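Local atomic coordinates of glucokinase (Enterococcus faecalis, PDB entry 2QM1), a protein that probably phosphorylates glucose with ATP as a glucokinase of the ROK family, and binds zinc and magnesium. Residues 170-175 with 251-256; 178-181 with 187-190. All coordinates share one frame; numbering follows the deposited sequence.

Contact 1 of 2, residues 170-175 with 251-256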
# COMPACT_ATOMS: atom_id res chain seq x y z
N VAL B 170 4.75 -10.58 2.11
CA VAL B 170 4.35 -10.00 3.41
C VAL B 170 4.56 -11.06 4.50
O VAL B 170 4.22 -12.23 4.31
CB VAL B 170 2.86 -9.54 3.31
CG1 VAL B 170 2.21 -9.42 4.65
CG2 VAL B 170 2.79 -8.23 2.56
N THR B 171 5.23 -10.69 5.60
CA THR B 171 5.44 -11.59 6.73
C THR B 171 4.13 -11.72 7.50
O THR B 171 3.63 -10.76 8.05
CB THR B 171 6.57 -11.08 7.69
OG1 THR B 171 7.81 -10.99 6.98
CG2 THR B 171 6.71 -12.01 8.96
N VAL B 172 3.53 -12.89 7.47
CA VAL B 172 2.35 -13.15 8.28
C VAL B 172 2.73 -13.85 9.59
O VAL B 172 1.93 -13.95 10.50
CB VAL B 172 1.30 -13.99 7.47
CG1 VAL B 172 0.72 -13.19 6.32
CG2 VAL B 172 1.90 -15.29 6.95
N ASP B 173 3.93 -14.42 9.67
CA ASP B 173 4.34 -15.10 10.89
C ASP B 173 5.80 -14.92 10.99
O ASP B 173 6.53 -15.60 10.29
CB ASP B 173 4.00 -16.60 10.84
CG ASP B 173 4.41 -17.37 12.11
OD1 ASP B 173 5.12 -16.84 13.04
OD2 ASP B 173 4.02 -18.57 12.15
N PRO B 174 6.24 -14.02 11.88
CA PRO B 174 7.65 -13.75 12.09
C PRO B 174 8.44 -14.99 12.46
O PRO B 174 9.67 -14.98 12.31
CB PRO B 174 7.64 -12.77 13.28
CG PRO B 174 6.35 -12.09 13.20
CD PRO B 174 5.39 -13.19 12.76
N ASN B 175 7.77 -16.04 12.94
CA ASN B 175 8.50 -17.28 13.27
C ASN B 175 8.23 -18.45 12.33
O ASN B 175 8.43 -19.58 12.70
CB ASN B 175 8.19 -17.73 14.71
CG ASN B 175 8.36 -16.60 15.72
OD1 ASN B 175 9.43 -16.00 15.83
ND2 ASN B 175 7.30 -16.34 16.47
N GLY B 251 -6.40 -13.76 5.58
CA GLY B 251 -7.14 -12.68 6.22
C GLY B 251 -6.27 -11.60 6.89
O GLY B 251 -6.60 -10.42 6.84
N LEU B 252 -5.19 -12.00 7.55
CA LEU B 252 -4.29 -11.05 8.17
C LEU B 252 -3.62 -10.19 7.12
O LEU B 252 -3.54 -8.99 7.27
CB LEU B 252 -3.21 -11.76 8.97
CG LEU B 252 -2.13 -10.97 9.72
CD1 LEU B 252 -2.67 -10.01 10.74
CD2 LEU B 252 -1.25 -12.06 10.40
N ALA B 253 -3.14 -10.82 6.07
CA ALA B 253 -2.36 -10.13 5.08
C ALA B 253 -3.29 -9.24 4.28
O ALA B 253 -2.97 -8.10 4.10
CB ALA B 253 -1.61 -11.13 4.19
N THR B 254 -4.45 -9.73 3.85
CA THR B 254 -5.38 -8.90 3.06
C THR B 254 -5.97 -7.83 3.97
O THR B 254 -6.24 -6.75 3.55
CB THR B 254 -6.51 -9.69 2.38
OG1 THR B 254 -7.19 -10.49 3.36
CG2 THR B 254 -5.92 -10.61 1.30
N GLY B 255 -6.15 -8.16 5.23
CA GLY B 255 -6.70 -7.20 6.18
C GLY B 255 -5.78 -5.99 6.32
O GLY B 255 -6.25 -4.84 6.36
N ASN B 256 -4.48 -6.25 6.43
CA ASN B 256 -3.55 -5.18 6.69
C ASN B 256 -3.38 -4.36 5.43
O ASN B 256 -3.09 -3.16 5.51
CB ASN B 256 -2.20 -5.72 7.23
CG ASN B 256 -2.20 -5.89 8.76
OD1 ASN B 256 -1.39 -6.63 9.33
ND2 ASN B 256 -3.11 -5.21 9.42

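Contact 2 of 2, residues 178-181 with 187-190. With ZN (zinc ion), chain J.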
# COMPACT_ATOMS: atom_id res chain seq x y z
N ASP B 178 10.62 -21.08 6.31
CA ASP B 178 11.59 -20.44 5.41
C ASP B 178 11.00 -20.24 4.03
O ASP B 178 10.40 -21.14 3.48
CB ASP B 178 12.86 -21.27 5.28
CG ASP B 178 13.66 -21.30 6.55
OD1 ASP B 178 13.39 -20.47 7.44
OD2 ASP B 178 14.54 -22.19 6.67
N CYS B 179 11.18 -19.04 3.49
CA CYS B 179 10.70 -18.71 2.18
C CYS B 179 11.90 -18.66 1.25
O CYS B 179 13.01 -18.38 1.69
CB CYS B 179 10.04 -17.33 2.18
SG CYS B 179 9.24 -16.94 0.61
N THR B 180 11.69 -18.88 -0.03
CA THR B 180 12.83 -18.78 -0.97
C THR B 180 13.33 -17.34 -1.10
O THR B 180 14.48 -17.10 -1.51
CB THR B 180 12.51 -19.34 -2.37
OG1 THR B 180 11.27 -18.80 -2.83
CG2 THR B 180 12.40 -20.88 -2.33
N CYS B 181 12.51 -16.37 -0.73
CA CYS B 181 12.97 -14.99 -0.85
C CYS B 181 14.11 -14.78 0.15
O CYS B 181 14.93 -13.91 -0.04
CB CYS B 181 11.81 -13.97 -0.69
SG CYS B 181 11.30 -13.80 1.04
N LEU B 187 3.56 -14.87 3.41
CA LEU B 187 2.26 -15.37 2.94
C LEU B 187 2.38 -16.54 1.95
O LEU B 187 1.61 -17.51 1.98
CB LEU B 187 1.39 -14.23 2.39
CG LEU B 187 -0.03 -14.50 1.93
CD1 LEU B 187 -0.91 -15.11 3.06
CD2 LEU B 187 -0.64 -13.21 1.33
N GLU B 188 3.33 -16.43 1.05
CA GLU B 188 3.54 -17.48 0.06
C GLU B 188 3.85 -18.88 0.62
O GLU B 188 3.46 -19.89 -0.02
CB GLU B 188 4.67 -17.10 -0.88
CG GLU B 188 4.78 -17.99 -2.06
CD GLU B 188 5.90 -17.57 -2.95
OE1 GLU B 188 5.64 -16.82 -3.92
OE2 GLU B 188 7.05 -17.96 -2.65
N THR B 189 4.55 -18.94 1.75
CA THR B 189 4.85 -20.23 2.43
C THR B 189 3.58 -20.95 2.94
O THR B 189 3.58 -22.14 3.27
CB THR B 189 5.88 -20.07 3.66
OG1 THR B 189 5.26 -19.34 4.71
CG2 THR B 189 7.15 -19.33 3.26
N VAL B 190 2.49 -20.23 3.06
CA VAL B 190 1.31 -20.85 3.69
C VAL B 190 0.09 -20.90 2.76
O VAL B 190 -0.95 -21.51 3.09
CB VAL B 190 1.02 -20.22 5.13
CG1 VAL B 190 2.21 -20.47 6.11
CG2 VAL B 190 0.86 -18.77 5.03
ZN ZN J . 9.26 -14.54 0.93

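Contact 1 of 2, residues 170-175 with 251-256
The zinc-binding loop of this ROK-family kinase runs on from the metal ligand His169 and lays two valines, Val170 and Val172, against the long helix 237-261. Ala253 is the residue they share: its CB lies 3.8 Å from Val172 CG1 and 4.2 Å from Val170 CG1, so the methyl faces one branch of each valine. Val172 takes its rotamer with CG1 turned opposite its own carbonyl carbon (chi1 -67°), which carries that methyl to the alanine. One residue earlier on the helix, Leu252 reaches the loop with a single branch. Its CD2 stands 4.3 Å from Val172 CB and 3.7 Å from Val172 O, a van der Waals approach to the carbonyl oxygen. The four touching residues are buried, and the contact between them is wholly one of packing. Leu187 packs on both Val172 and Ala253, while Asn256 of the second subunit packs on Val170, so this apolar patch lies close to the dimer interface. Beyond Val172 the loop turns away from the helix in an Asx turn, where Asn175 N meets Asp173 OD1 at 2.8 Å from above the carboxylate plane.

Contact 2 of 2, residues 178-181 with 187-190
Cys179 SG is gripped twice: it binds the zinc ion at 2.4 Å and accepts a hydrogen bond from Cys181 N at 3.6 Å, long but almost straight at 176°. This is the Cys-X-Cys part of the zinc site in this ROK-family kinase, which His169 and Cys186 complete. Cys181 SG bonds the metal at 2.2 Å, and the two cysteines reach it by different rotamers. In Cys179 the sulfur points opposite the backbone N (chi1 -173°), whereas in Cys181 it sits between N and the carbonyl carbon (chi1 75°). The N-H pointed at Cys179 SG would be expected to draw off some of the sulfur's negative charge.

Across from this pair of cysteines lies the short helix 188-191. Thr189 turns its methyl to the loop: CG2 touches Cys179 CB at 3.7 Å and Asp178 O at the same distance. Its hydroxyl bonds instead to Cys186 O, tying the helix to the fourth ligand's backbone. Glu188 extends its chain alongside the site, and its OE1 accepts a hydrogen bond from Val146 N, which fixes one end of the carboxylate. The other oxygen, Glu188 OE2, comes no nearer than 4.1 Å to Cys179 SG.

How the contacts relate
The centres of the two contacts lie 12 Å apart. Along the chain contact 2 falls within the span that contact 1 closes: residues 170-175 come first, then 178-181 and 187-190, and 251-256 follows much later on helix 237-261. Leu187 joins them, with a probable hydrogen bond from its N to Val170 O at 2.9 Å and its CD2 packed 3.7 Å from Ala253 CB. Val172 CG2 also meets Val190 CG2. Residues 170-172 and 187-190 thus rest on the long helix, with 178-181 farther out at the zinc. The zinc ligands His169 and Cys186 directly precede Val170 and Leu187, which pack on that helix beside the dimer interface.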